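Local coordinates for protein L-asparaginase I (Vibrio cholerae, PDB 2OCD) that probably hydrolyses L-asparagine to L-aspartate and ammonium as a cytoplasmic homotetramer, at residues Q129-N134 with L149-R154; F85-G90 with K110-T115; Q211-I216 with K309-L314; M94-S99 with T302-L307. One frame throughout, in Å; residues are numbered along the deposited sequence.

In the fold
Interaction 2 opens first along the chain, at 85-90, but before it closes at 110-115 the segment 94-99 has opened interaction 4, so the two cross. Interaction 1 then closes a short loop, 129-134 to 149-154, wholly within the span of interaction 4 and in series with interaction 2. Segment 211-216 opens interaction 3; interaction 4 closes at 302-307 and interaction 3 at 309-314, a second crossing that shares helix 303-315. Interactions 1 and 2 build neighbouring strands and a flanking helix of the N-terminal sheet, interaction 3 belongs to the C-terminal sheet, and interaction 4, whose centre lies about 3 Å from that of the chain, joins the two halves.

Interaction 1. Residues Q129-N134 with L149-R154; sequences QANLLN and LFFNNR
Phe-150 meets the helix with the edge of its ring: the backbone O of Asn-131 lies near the ring plane, 3.4 Å from Phe-150 CD2, and the CA of Asn-131 also sits at that edge. One turn further on, Asn-134 CB comes to 3.6 Å from Phe-150 CZ by an oblique approach. The ring gets there because its CG stands anti to the backbone N (chi1 -173°), which extends it from the strand toward the helix. The amide group of Asn-131 is set between two aromatic rings, its plane 78° from that of Phe-150 but only 39° from that of Phe-151, over one face of which it lies; its O and N ends cannot be told apart with confidence.

In the second shell, a backbone bond to Val-114 fixes Phe-150 within the sheet, and Ala-183 of strand 181-183 touches both Phe-150 and Asn-134. Phe-151 begins a type I' turn closed by Arg-154 N to Phe-151 O at 3.0 Å, and its ring meets Phe-172 edge-to-face and touches Thr-91, a predicted substrate-binding residue. The segments form the second half of the beta-alpha-beta unit 112-115, 127-141, 147-151; helix and strand run roughly antiparallel, their axes 8.5 Å apart at closest approach. With no hydrogen bond between the segments, cohesion comes from van der Waals packing and probably a weak electrostatic pull between the C-H rim of Phe-150 and the Asn-131 carbonyl.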
loop_
_atom_site.group_PDB
_atom_site.type_symbol
_atom_site.label_atom_id
_atom_site.label_comp_id
_atom_site.label_asym_id
_atom_site.label_seq_id
_atom_site.Cartn_x
_atom_site.Cartn_y
_atom_site.Cartn_z
ATOM N N GLN B 129 -6.016 -10.927 -21.728
ATOM C CA GLN B 129 -5.658 -12.341 -21.814
ATOM C C GLN B 129 -5.607 -12.910 -20.408
ATOM O O GLN B 129 -6.202 -13.938 -20.149
ATOM C CB GLN B 129 -4.384 -12.631 -22.631
ATOM C CG GLN B 129 -3.095 -12.155 -21.977
ATOM C CD GLN B 129 -1.886 -13.042 -22.282
ATOM O OE1 GLN B 129 -0.730 -12.589 -22.134
ATOM N NE2 GLN B 129 -2.139 -14.312 -22.694
ATOM N N ALA B 130 -4.969 -12.212 -19.479
ATOM C CA ALA B 130 -4.926 -12.702 -18.101
ATOM C C ALA B 130 -6.330 -12.743 -17.475
ATOM O O ALA B 130 -6.634 -13.664 -16.745
ATOM C CB ALA B 130 -3.987 -11.868 -17.272
ATOM N N ASN B 131 -7.173 -11.758 -17.757
ATOM C CA ASN B 131 -8.501 -11.709 -17.175
ATOM C C ASN B 131 -9.385 -12.855 -17.689
ATOM O O ASN B 131 -10.108 -13.460 -16.926
ATOM C CB ASN B 131 -9.196 -10.379 -17.497
ATOM C CG ASN B 131 -8.764 -9.210 -16.598
ATOM O OD1 ASN B 131 -9.035 -8.061 -16.929
ATOM N ND2 ASN B 131 -8.154 -9.494 -15.468
ATOM N N LEU B 132 -9.329 -13.170 -18.968
ATOM C CA LEU B 132 -10.099 -14.299 -19.471
ATOM C C LEU B 132 -9.471 -15.648 -19.091
ATOM O O LEU B 132 -10.180 -16.624 -18.763
ATOM C CB LEU B 132 -10.262 -14.232 -20.992
ATOM C CG LEU B 132 -11.187 -15.281 -21.611
ATOM C CD1 LEU B 132 -12.560 -15.395 -20.945
ATOM C CD2 LEU B 132 -11.322 -15.032 -23.104
ATOM N N LEU B 133 -8.151 -15.702 -19.153
ATOM C CA LEU B 133 -7.428 -16.893 -18.793
ATOM C C LEU B 133 -7.782 -17.322 -17.381
ATOM O O LEU B 133 -8.199 -18.435 -17.139
ATOM C CB LEU B 133 -5.931 -16.652 -18.949
ATOM C CG LEU B 133 -5.205 -17.844 -19.521
ATOM C CD1 LEU B 133 -3.915 -17.399 -20.245
ATOM C CD2 LEU B 133 -4.948 -18.789 -18.320
ATOM N N ASN B 134 -7.632 -16.432 -16.424
ATOM C CA ASN B 134 -7.897 -16.824 -15.044
ATOM C C ASN B 134 -9.385 -16.959 -14.689
ATOM O O ASN B 134 -9.726 -17.724 -13.768
ATOM C CB ASN B 134 -7.242 -15.830 -14.083
ATOM C CG ASN B 134 -5.721 -15.948 -14.026
ATOM O OD1 ASN B 134 -5.132 -16.909 -14.543
ATOM N ND2 ASN B 134 -5.075 -14.942 -13.393
ATOM N N LEU B 149 -17.012 -10.970 -10.206
ATOM C CA LEU B 149 -16.473 -9.961 -11.148
ATOM C C LEU B 149 -14.971 -10.026 -11.071
ATOM O O LEU B 149 -14.386 -9.857 -9.991
ATOM C CB LEU B 149 -16.998 -8.550 -10.826
ATOM C CG LEU B 149 -16.707 -7.364 -11.772
ATOM C CD1 LEU B 149 -17.758 -6.216 -11.704
ATOM C CD2 LEU B 149 -15.365 -6.729 -11.549
ATOM N N PHE B 150 -14.341 -10.312 -12.195
ATOM C CA PHE B 150 -12.922 -10.478 -12.175
ATOM C C PHE B 150 -12.225 -9.310 -12.893
ATOM O O PHE B 150 -12.528 -9.026 -14.074
ATOM C CB PHE B 150 -12.578 -11.831 -12.771
ATOM C CG PHE B 150 -11.143 -12.182 -12.660
ATOM C CD1 PHE B 150 -10.575 -12.452 -11.425
ATOM C CD2 PHE B 150 -10.361 -12.274 -13.758
ATOM C CE1 PHE B 150 -9.219 -12.772 -11.302
ATOM C CE2 PHE B 150 -9.016 -12.595 -13.622
ATOM C CZ PHE B 150 -8.460 -12.829 -12.402
ATOM N N PHE B 151 -11.346 -8.614 -12.160
ATOM C CA PHE B 151 -10.548 -7.517 -12.711
ATOM C C PHE B 151 -9.381 -7.200 -11.776
ATOM O O PHE B 151 -9.461 -7.483 -10.564
ATOM C CB PHE B 151 -11.410 -6.270 -12.924
ATOM C CG PHE B 151 -11.179 -5.552 -14.249
ATOM C CD1 PHE B 151 -11.796 -5.998 -15.407
ATOM C CD2 PHE B 151 -10.403 -4.398 -14.309
ATOM C CE1 PHE B 151 -11.622 -5.313 -16.620
ATOM C CE2 PHE B 151 -10.218 -3.683 -15.495
ATOM C CZ PHE B 151 -10.831 -4.131 -16.655
ATOM N N ASN B 152 -8.317 -6.615 -12.329
ATOM C CA ASN B 152 -7.126 -6.286 -11.544
ATOM C C ASN B 152 -6.695 -7.501 -10.708
ATOM O O ASN B 152 -6.478 -7.374 -9.530
ATOM C CB ASN B 152 -7.384 -5.077 -10.599
ATOM C CG ASN B 152 -8.154 -3.900 -11.285
ATOM O OD1 ASN B 152 -9.385 -3.747 -11.118
ATOM N ND2 ASN B 152 -7.432 -3.070 -12.043
ATOM N N ASN B 153 -6.680 -8.704 -11.278
ATOM C CA ASN B 153 -6.217 -9.907 -10.569
ATOM C C ASN B 153 -6.984 -10.310 -9.308
ATOM O O ASN B 153 -6.495 -11.072 -8.461
ATOM C CB ASN B 153 -4.737 -9.795 -10.221
ATOM C CG ASN B 153 -3.884 -9.561 -11.422
ATOM O OD1 ASN B 153 -4.001 -10.253 -12.435
ATOM N ND2 ASN B 153 -3.018 -8.568 -11.333
ATOM N N ARG B 154 -8.203 -9.840 -9.182
ATOM C CA ARG B 154 -9.002 -10.207 -8.016
ATOM C C ARG B 154 -10.450 -10.516 -8.390
ATOM O O ARG B 154 -10.980 -9.972 -9.355
ATOM C CB ARG B 154 -8.902 -9.141 -6.954
ATOM C CG ARG B 154 -9.687 -7.879 -7.202
ATOM C CD ARG B 154 -9.462 -6.833 -6.065
ATOM N NE ARG B 154 -8.202 -6.106 -6.290
ATOM C CZ ARG B 154 -8.075 -4.938 -6.934
ATOM N NH1 ARG B 154 -9.120 -4.278 -7.395
ATOM N NH2 ARG B 154 -6.878 -4.432 -7.107
#

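Interaction 2. Residues F85-G90 with K110-T115; sequences FVILHG and KPVIVT
Phe-85 and Ile-87 each bond through both N and O to segment 110-115, the regular ladder of two parallel strands. Phe-85 N gives to Pro-111 O at 3.0 Å, rather bent at 131°, whereas Ile-113 N reaches Phe-85 O almost straight at 165°. Ile-87 N then donates to Ile-113 O at 2.8 Å, and Thr-115 N to Ile-87 O at 2.9 Å. A weak last rung, His-89 N to Thr-115 O, marks where 85-90 leaves the sheet. Between the rungs, CA-H groups of Val-112 and Val-114 approach the oxygens of Phe-85 and Ile-87, so each of these carbonyls has a second, softer contact.

Thr-115 has its hydroxyl anti to the backbone N (chi1 -167°), and the methyl CG2 is left to lie against Leu-88 CD2 at 3.5 Å. On the other face Ile-87 CD1 packs tightly on Val-112 CG1, 3.4 Å away, and the chain of Lys-110 passes the edge of the Phe-85 ring. The polar side-chain ends find partners beyond the two segments: Thr-115 OG1 bonds to Phe-150 O, Lys-110 NZ to Tyr-82 O, and His-89 NE2 to Thr-97 OG1.

These strands are the two ends of a beta-alpha-beta crossover through helix 94-104, and their ladder places His-89 beside Ser-60, a predicted substrate-binding residue. Backbone N and O of Phe-85 and Ile-87 pair with 110-115 while Val-86 and Leu-88 bond to strand 5-12, so the buried backbone of strand 84-88 is satisfied on both flanks.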
loop_
_atom_site.group_PDB
_atom_site.type_symbol
_atom_site.label_atom_id
_atom_site.label_comp_id
_atom_site.label_asym_id
_atom_site.label_seq_id
_atom_site.Cartn_x
_atom_site.Cartn_y
_atom_site.Cartn_z
ATOM N N PHE B 85 -19.730 -20.331 -16.211
ATOM C CA PHE B 85 -20.054 -19.296 -17.190
ATOM C C PHE B 85 -19.221 -18.088 -16.978
ATOM O O PHE B 85 -19.082 -17.668 -15.841
ATOM C CB PHE B 85 -21.513 -18.923 -17.034
ATOM C CG PHE B 85 -22.418 -20.114 -17.095
ATOM C CD1 PHE B 85 -22.896 -20.559 -18.306
ATOM C CD2 PHE B 85 -22.725 -20.827 -15.942
ATOM C CE1 PHE B 85 -23.666 -21.639 -18.368
ATOM C CE2 PHE B 85 -23.483 -21.924 -16.008
ATOM C CZ PHE B 85 -23.961 -22.340 -17.228
ATOM N N VAL B 86 -18.677 -17.541 -18.066
ATOM C CA VAL B 86 -17.962 -16.266 -18.082
ATOM C C VAL B 86 -18.648 -15.300 -19.010
ATOM O O VAL B 86 -18.830 -15.587 -20.176
ATOM C CB VAL B 86 -16.510 -16.409 -18.603
ATOM C CG1 VAL B 86 -15.801 -15.015 -18.689
ATOM C CG2 VAL B 86 -15.719 -17.348 -17.702
ATOM N N ILE B 87 -18.996 -14.127 -18.499
ATOM C CA ILE B 87 -19.693 -13.135 -19.285
ATOM C C ILE B 87 -18.685 -12.030 -19.569
ATOM O O ILE B 87 -18.269 -11.299 -18.652
ATOM C CB ILE B 87 -20.919 -12.591 -18.516
ATOM C CG1 ILE B 87 -22.002 -13.664 -18.389
ATOM C CG2 ILE B 87 -21.529 -11.365 -19.192
ATOM C CD1 ILE B 87 -22.946 -13.475 -17.148
ATOM N N LEU B 88 -18.289 -11.921 -20.838
ATOM C CA LEU B 88 -17.491 -10.766 -21.328
ATOM C C LEU B 88 -18.382 -9.595 -21.616
ATOM O O LEU B 88 -19.400 -9.734 -22.222
ATOM C CB LEU B 88 -16.673 -11.098 -22.583
ATOM C CG LEU B 88 -15.686 -12.247 -22.392
ATOM C CD1 LEU B 88 -14.889 -12.471 -23.716
ATOM C CD2 LEU B 88 -14.768 -11.970 -21.086
ATOM N N HIS B 89 -17.951 -8.434 -21.175
ATOM C CA HIS B 89 -18.808 -7.262 -20.961
ATOM C C HIS B 89 -17.919 -6.014 -20.995
ATOM O O HIS B 89 -16.775 -6.075 -20.641
ATOM C CB HIS B 89 -19.462 -7.406 -19.590
ATOM C CG HIS B 89 -20.601 -6.471 -19.343
ATOM N ND1 HIS B 89 -20.449 -5.100 -19.272
ATOM C CD2 HIS B 89 -21.912 -6.717 -19.106
ATOM C CE1 HIS B 89 -21.618 -4.547 -19.008
ATOM N NE2 HIS B 89 -22.517 -5.508 -18.894
ATOM N N GLY B 90 -18.431 -4.892 -21.471
ATOM C CA GLY B 90 -17.713 -3.655 -21.372
ATOM C C GLY B 90 -17.713 -3.179 -19.926
ATOM O O GLY B 90 -18.657 -3.452 -19.181
ATOM N N LYS B 110 -23.695 -22.790 -9.860
ATOM C CA LYS B 110 -22.641 -22.764 -10.873
ATOM C C LYS B 110 -22.005 -21.371 -10.941
ATOM O O LYS B 110 -22.692 -20.368 -10.803
ATOM C CB LYS B 110 -23.198 -23.199 -12.266
ATOM C CG LYS B 110 -23.597 -24.743 -12.392
ATOM C CD LYS B 110 -23.998 -25.166 -13.811
ATOM C CE LYS B 110 -24.698 -26.491 -13.825
ATOM N NZ LYS B 110 -24.283 -27.353 -14.969
ATOM N N PRO B 111 -20.677 -21.296 -11.120
ATOM C CA PRO B 111 -20.007 -19.985 -11.156
ATOM C C PRO B 111 -20.418 -19.168 -12.328
ATOM O O PRO B 111 -20.531 -19.722 -13.413
ATOM C CB PRO B 111 -18.529 -20.325 -11.328
ATOM C CG PRO B 111 -18.407 -21.693 -10.896
ATOM C CD PRO B 111 -19.708 -22.379 -11.268
ATOM N N VAL B 112 -20.676 -17.876 -12.093
ATOM C CA VAL B 112 -20.874 -16.881 -13.144
ATOM C C VAL B 112 -19.937 -15.728 -12.839
ATOM O O VAL B 112 -20.055 -15.074 -11.827
ATOM C CB VAL B 112 -22.321 -16.383 -13.228
ATOM C CG1 VAL B 112 -22.517 -15.624 -14.510
ATOM C CG2 VAL B 112 -23.277 -17.520 -13.153
ATOM N N ILE B 113 -18.966 -15.550 -13.734
ATOM C CA ILE B 113 -17.911 -14.589 -13.618
ATOM C C ILE B 113 -18.025 -13.611 -14.774
ATOM O O ILE B 113 -17.859 -13.981 -15.942
ATOM C CB ILE B 113 -16.548 -15.265 -13.719
ATOM C CG1 ILE B 113 -16.410 -16.432 -12.742
ATOM C CG2 ILE B 113 -15.467 -14.281 -13.396
ATOM C CD1 ILE B 113 -14.923 -16.968 -12.647
ATOM N N VAL B 114 -18.293 -12.358 -14.445
ATOM C CA VAL B 114 -18.292 -11.250 -15.404
ATOM C C VAL B 114 -16.872 -10.658 -15.483
ATOM O O VAL B 114 -16.249 -10.380 -14.464
ATOM C CB VAL B 114 -19.276 -10.154 -14.959
ATOM C CG1 VAL B 114 -19.311 -8.982 -15.958
ATOM C CG2 VAL B 114 -20.655 -10.776 -14.711
ATOM N N THR B 115 -16.348 -10.503 -16.691
ATOM C CA THR B 115 -15.043 -9.885 -16.847
ATOM C C THR B 115 -14.925 -9.137 -18.158
ATOM O O THR B 115 -15.868 -9.061 -18.950
ATOM C CB THR B 115 -13.903 -10.930 -16.645
ATOM O OG1 THR B 115 -12.637 -10.262 -16.490
ATOM C CG2 THR B 115 -13.814 -11.879 -17.748
#

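Interaction 3. Residues Q211-I216 with K309-L314; sequences QPIGVI and KLHYLL
Gln-211 and His-311 run alongside each other pointing opposite ways, the glutamine amide plane standing 78° from the imidazole. The CB of Gln-211 rides over one face of that ring, 4.1 Å above its plane and nearer the ring's edge than its middle. A bend at chi2 (-70°) then carries the rest of the glutamine on to Leu-314, where Gln-211 CD lies 3.8 Å from Leu-314 CB.

The amide is held by partners beyond the two segments: OE1 bonds to Asn-236 ND2, and NE2 bonds to Ser-315 OG. The ring is anchored in its own helix through ND1 to Leu-307 O. All this belongs to the C-terminal domain, where helix 303-315 packs beside strand 213-217, which within this chain is an outermost strand of a four-stranded parallel sheet. Pro-212, at the centre of an inverse gamma turn, leads from Gln-211 into that strand.

Ile-213 follows, pointing toward the helix and packing near Leu-310; its CD1 methyl is modelled implausibly close to the His-311 ring, so its exact placement is doubtful. Leu-310 and Leu-314 also touch Ala-237 of the adjoining strand, and Tyr-219 OH of the third subunit bonds to Ile-213 O.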
loop_
_atom_site.group_PDB
_atom_site.type_symbol
_atom_site.label_atom_id
_atom_site.label_comp_id
_atom_site.label_asym_id
_atom_site.label_seq_id
_atom_site.Cartn_x
_atom_site.Cartn_y
_atom_site.Cartn_z
ATOM N N GLN B 211 -37.488 0.380 -13.899
ATOM C CA GLN B 211 -38.277 0.966 -12.844
ATOM C C GLN B 211 -37.843 2.393 -12.725
ATOM O O GLN B 211 -36.648 2.674 -12.807
ATOM C CB GLN B 211 -38.030 0.276 -11.504
ATOM C CG GLN B 211 -38.332 -1.210 -11.494
ATOM C CD GLN B 211 -39.824 -1.514 -11.588
ATOM O OE1 GLN B 211 -40.677 -0.699 -11.151
ATOM N NE2 GLN B 211 -40.155 -2.666 -12.178
ATOM N N PRO B 212 -38.816 3.301 -12.531
ATOM C CA PRO B 212 -38.538 4.707 -12.371
ATOM C C PRO B 212 -38.007 4.977 -10.962
ATOM O O PRO B 212 -38.754 5.368 -10.087
ATOM C CB PRO B 212 -39.903 5.353 -12.625
ATOM C CG PRO B 212 -40.886 4.317 -12.145
ATOM C CD PRO B 212 -40.267 3.016 -12.478
ATOM N N ILE B 213 -36.710 4.743 -10.773
ATOM C CA ILE B 213 -36.056 4.901 -9.494
ATOM C C ILE B 213 -35.373 6.248 -9.503
ATOM O O ILE B 213 -34.556 6.510 -10.370
ATOM C CB ILE B 213 -35.022 3.775 -9.289
ATOM C CG1 ILE B 213 -35.741 2.413 -9.257
ATOM C CG2 ILE B 213 -34.219 3.964 -7.991
ATOM C CD1 ILE B 213 -34.810 1.220 -9.402
ATOM N N GLY B 214 -35.714 7.102 -8.544
ATOM C CA GLY B 214 -35.004 8.369 -8.343
ATOM C C GLY B 214 -33.777 8.179 -7.480
ATOM O O GLY B 214 -33.734 7.274 -6.661
ATOM N N VAL B 215 -32.760 9.011 -7.678
ATOM C CA VAL B 215 -31.548 8.958 -6.869
ATOM C C VAL B 215 -31.114 10.353 -6.409
ATOM O O VAL B 215 -30.692 11.139 -7.242
ATOM C CB VAL B 215 -30.428 8.340 -7.695
ATOM C CG1 VAL B 215 -29.147 8.189 -6.851
ATOM C CG2 VAL B 215 -30.882 7.027 -8.266
ATOM N N ILE B 216 -31.186 10.662 -5.110
ATOM C CA ILE B 216 -30.836 12.011 -4.604
ATOM C C ILE B 216 -29.525 11.991 -3.810
ATOM O O ILE B 216 -29.336 11.146 -2.919
ATOM C CB ILE B 216 -31.886 12.602 -3.622
ATOM C CG1 ILE B 216 -33.302 12.524 -4.145
ATOM C CG2 ILE B 216 -31.645 14.089 -3.337
ATOM C CD1 ILE B 216 -34.348 12.826 -3.018
ATOM N N LYS B 309 -31.289 -4.232 -6.645
ATOM C CA LYS B 309 -32.065 -5.045 -5.707
ATOM C C LYS B 309 -33.469 -4.507 -5.784
ATOM O O LYS B 309 -34.447 -5.277 -5.810
ATOM C CB LYS B 309 -31.485 -4.976 -4.287
ATOM C CG LYS B 309 -32.081 -5.973 -3.236
ATOM C CD LYS B 309 -31.443 -5.805 -1.852
ATOM C CE LYS B 309 -31.927 -6.769 -0.761
ATOM N NZ LYS B 309 -31.265 -6.490 0.622
ATOM N N LEU B 310 -33.571 -3.179 -5.865
ATOM C CA LEU B 310 -34.863 -2.532 -6.094
ATOM C C LEU B 310 -35.513 -2.995 -7.422
ATOM O O LEU B 310 -36.741 -3.227 -7.472
ATOM C CB LEU B 310 -34.735 -0.999 -6.037
ATOM C CG LEU B 310 -34.755 -0.298 -4.650
ATOM C CD1 LEU B 310 -34.199 1.123 -4.714
ATOM C CD2 LEU B 310 -36.145 -0.271 -3.956
ATOM N N HIS B 311 -34.714 -3.173 -8.482
ATOM C CA HIS B 311 -35.268 -3.559 -9.778
ATOM C C HIS B 311 -35.732 -5.023 -9.732
ATOM O O HIS B 311 -36.687 -5.438 -10.401
ATOM C CB HIS B 311 -34.234 -3.441 -10.897
ATOM C CG HIS B 311 -34.157 -2.097 -11.588
ATOM N ND1 HIS B 311 -33.422 -1.038 -11.091
ATOM C CD2 HIS B 311 -34.606 -1.697 -12.811
ATOM C CE1 HIS B 311 -33.488 -0.022 -11.943
ATOM N NE2 HIS B 311 -34.202 -0.393 -12.992
ATOM N N TYR B 312 -34.992 -5.827 -8.994
ATOM C CA TYR B 312 -35.386 -7.212 -8.734
ATOM C C TYR B 312 -36.740 -7.215 -8.074
ATOM O O TYR B 312 -37.679 -7.725 -8.673
ATOM C CB TYR B 312 -34.367 -7.918 -7.852
ATOM C CG TYR B 312 -34.868 -9.174 -7.227
ATOM C CD1 TYR B 312 -35.310 -10.215 -7.999
ATOM C CD2 TYR B 312 -34.875 -9.338 -5.858
ATOM C CE1 TYR B 312 -35.785 -11.393 -7.432
ATOM C CE2 TYR B 312 -35.348 -10.520 -5.277
ATOM C CZ TYR B 312 -35.799 -11.543 -6.078
ATOM O OH TYR B 312 -36.255 -12.735 -5.522
ATOM N N LEU B 313 -36.840 -6.606 -6.888
ATOM C CA LEU B 313 -38.043 -6.696 -6.054
ATOM C C LEU B 313 -39.262 -5.965 -6.614
ATOM O O LEU B 313 -40.403 -6.484 -6.580
ATOM C CB LEU B 313 -37.778 -6.157 -4.649
ATOM C CG LEU B 313 -36.830 -6.978 -3.778
ATOM C CD1 LEU B 313 -36.371 -6.063 -2.668
ATOM C CD2 LEU B 313 -37.467 -8.306 -3.212
ATOM N N LEU B 314 -39.045 -4.761 -7.123
ATOM C CA LEU B 314 -40.157 -4.005 -7.659
ATOM C C LEU B 314 -40.697 -4.675 -8.929
ATOM O O LEU B 314 -41.805 -4.331 -9.366
ATOM C CB LEU B 314 -39.737 -2.557 -7.951
ATOM C CG LEU B 314 -39.547 -1.652 -6.731
ATOM C CD1 LEU B 314 -38.624 -0.464 -7.082
ATOM C CD2 LEU B 314 -40.903 -1.139 -6.167
#

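Interaction 4. Residues M94-S99 with T302-L307; sequences MAYTAS and TPEAAL
Tyr-96 and Ser-99 face Glu-304 and Ala-305 where the N-terminal turns of helices 94-104 and 303-315 cross at -44°, with axes 8.5 Å apart at closest approach. This is helix-helix packing between the two domains, since the first helix follows strand 84-88 of the N-terminal sheet and the second flanks the C-terminal one.

Glu-304 is the centre of the contact. Its CB stands over one face of the Tyr-96 ring, 3.9 Å from the centroid and 20° off the normal, a CH-pi contact in which the two side chains lie roughly perpendicular. A bend at chi2 (-85°) turns the carboxylate aside, and Glu-304 CG passes the CB methyl of Ala-95 at 4.2 Å. The charged end has its partner in Arg-162, a salt bridge through OE2 that would favour the ionised carboxylate in this buried place. The hydroxyl of Tyr-96 bonds to Gln-273 OE1 of the third subunit, so the same ring also reaches the tetramer interface.

Ser-99 packs its CB against Glu-304 O. Its OG donates to Ala-95 O at 2.9 Å, while Ser-99 N reaches that oxygen from the opposite face of the carbonyl plane. Thr-302 is the N-cap of the second helix, its OG1 accepting from Ala-305 N at 2.8 Å. One water links the helices, 2.6 Å from Thr-302 OG1 and donating a weak bond to Ser-99 OG at 3.4 Å.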
loop_
_atom_site.group_PDB
_atom_site.type_symbol
_atom_site.label_atom_id
_atom_site.label_comp_id
_atom_site.label_asym_id
_atom_site.label_seq_id
_atom_site.Cartn_x
_atom_site.Cartn_y
_atom_site.Cartn_z
HETATM N N MSE B 94 -20.332 -2.742 -16.135
HETATM C CA MSE B 94 -20.092 -4.084 -15.751
HETATM C C MSE B 94 -20.575 -4.336 -14.344
HETATM O O MSE B 94 -21.051 -5.426 -14.079
HETATM C CB MSE B 94 -18.620 -4.366 -15.844
HETATM C CG MSE B 94 -18.270 -5.733 -15.468
HETATM SE SE MSE B 94 -16.421 -6.054 -15.999
HETATM C CE MSE B 94 -15.539 -5.983 -14.312
ATOM N N ALA B 95 -20.444 -3.356 -13.442
ATOM C CA ALA B 95 -20.862 -3.535 -12.028
ATOM C C ALA B 95 -22.358 -3.539 -11.876
ATOM O O ALA B 95 -22.889 -4.244 -11.010
ATOM C CB ALA B 95 -20.252 -2.504 -11.097
ATOM N N TYR B 96 -23.052 -2.767 -12.701
ATOM C CA TYR B 96 -24.511 -2.785 -12.649
ATOM C C TYR B 96 -24.999 -4.105 -13.189
ATOM O O TYR B 96 -25.931 -4.698 -12.656
ATOM C CB TYR B 96 -25.127 -1.666 -13.443
ATOM C CG TYR B 96 -24.934 -0.282 -12.867
ATOM C CD1 TYR B 96 -23.843 0.483 -13.228
ATOM C CD2 TYR B 96 -25.881 0.291 -12.040
ATOM C CE1 TYR B 96 -23.650 1.775 -12.717
ATOM C CE2 TYR B 96 -25.713 1.574 -11.545
ATOM C CZ TYR B 96 -24.589 2.304 -11.878
ATOM O OH TYR B 96 -24.403 3.583 -11.404
ATOM N N THR B 97 -24.396 -4.590 -14.256
ATOM C CA THR B 97 -24.831 -5.863 -14.736
ATOM C C THR B 97 -24.629 -6.965 -13.671
ATOM O O THR B 97 -25.522 -7.769 -13.410
ATOM C CB THR B 97 -24.153 -6.183 -16.042
ATOM O OG1 THR B 97 -24.731 -5.326 -17.038
ATOM C CG2 THR B 97 -24.386 -7.642 -16.426
ATOM N N ALA B 98 -23.459 -7.002 -13.056
ATOM C CA ALA B 98 -23.072 -8.158 -12.226
ATOM C C ALA B 98 -24.007 -8.185 -11.032
ATOM O O ALA B 98 -24.430 -9.244 -10.553
ATOM C CB ALA B 98 -21.646 -8.033 -11.777
ATOM N N SER B 99 -24.348 -6.986 -10.587
ATOM C CA SER B 99 -25.275 -6.791 -9.531
ATOM C C SER B 99 -26.679 -7.293 -9.845
ATOM O O SER B 99 -27.276 -8.067 -9.064
ATOM C CB SER B 99 -25.321 -5.311 -9.203
ATOM O OG SER B 99 -24.143 -4.933 -8.498
ATOM N N THR B 302 -23.551 -0.871 -2.187
ATOM C CA THR B 302 -23.206 -0.007 -3.308
ATOM C C THR B 302 -24.533 0.521 -3.963
ATOM O O THR B 302 -25.633 -0.059 -3.794
ATOM C CB THR B 302 -22.398 -0.775 -4.299
ATOM O OG1 THR B 302 -23.214 -1.831 -4.835
ATOM C CG2 THR B 302 -21.174 -1.357 -3.615
ATOM N N PRO B 303 -24.469 1.692 -4.562
ATOM C CA PRO B 303 -25.564 2.203 -5.377
ATOM C C PRO B 303 -26.016 1.192 -6.377
ATOM O O PRO B 303 -27.233 0.996 -6.565
ATOM C CB PRO B 303 -24.922 3.353 -6.150
ATOM C CG PRO B 303 -23.839 3.900 -5.145
ATOM C CD PRO B 303 -23.365 2.661 -4.402
ATOM N N GLU B 304 -25.035 0.537 -6.990
ATOM C CA GLU B 304 -25.322 -0.428 -8.019
ATOM C C GLU B 304 -26.024 -1.656 -7.438
ATOM O O GLU B 304 -26.999 -2.112 -8.018
ATOM C CB GLU B 304 -24.107 -0.729 -8.931
ATOM C CG GLU B 304 -22.762 -0.650 -8.258
ATOM C CD GLU B 304 -22.119 0.752 -8.184
ATOM O OE1 GLU B 304 -21.461 1.203 -9.172
ATOM O OE2 GLU B 304 -22.191 1.339 -7.081
ATOM N N ALA B 305 -25.605 -2.177 -6.288
ATOM C CA ALA B 305 -26.372 -3.301 -5.731
ATOM C C ALA B 305 -27.762 -2.789 -5.398
ATOM O O ALA B 305 -28.751 -3.557 -5.464
ATOM C CB ALA B 305 -25.700 -3.956 -4.507
ATOM N N ALA B 306 -27.858 -1.491 -5.084
ATOM C CA ALA B 306 -29.094 -0.914 -4.545
ATOM C C ALA B 306 -30.139 -0.680 -5.630
ATOM O O ALA B 306 -31.348 -0.815 -5.406
ATOM C CB ALA B 306 -28.784 0.373 -3.797
ATOM N N LEU B 307 -29.649 -0.322 -6.807
ATOM C CA LEU B 307 -30.472 -0.103 -7.980
ATOM C C LEU B 307 -30.895 -1.439 -8.481
ATOM O O LEU B 307 -32.079 -1.627 -8.867
ATOM C CB LEU B 307 -29.705 0.693 -9.030
ATOM C CG LEU B 307 -30.113 2.143 -8.752
ATOM C CD1 LEU B 307 -28.982 3.205 -8.894
ATOM C CD2 LEU B 307 -31.353 2.434 -9.609
HETATM O O HOH W 1 -21.909 -3.491 -6.316
#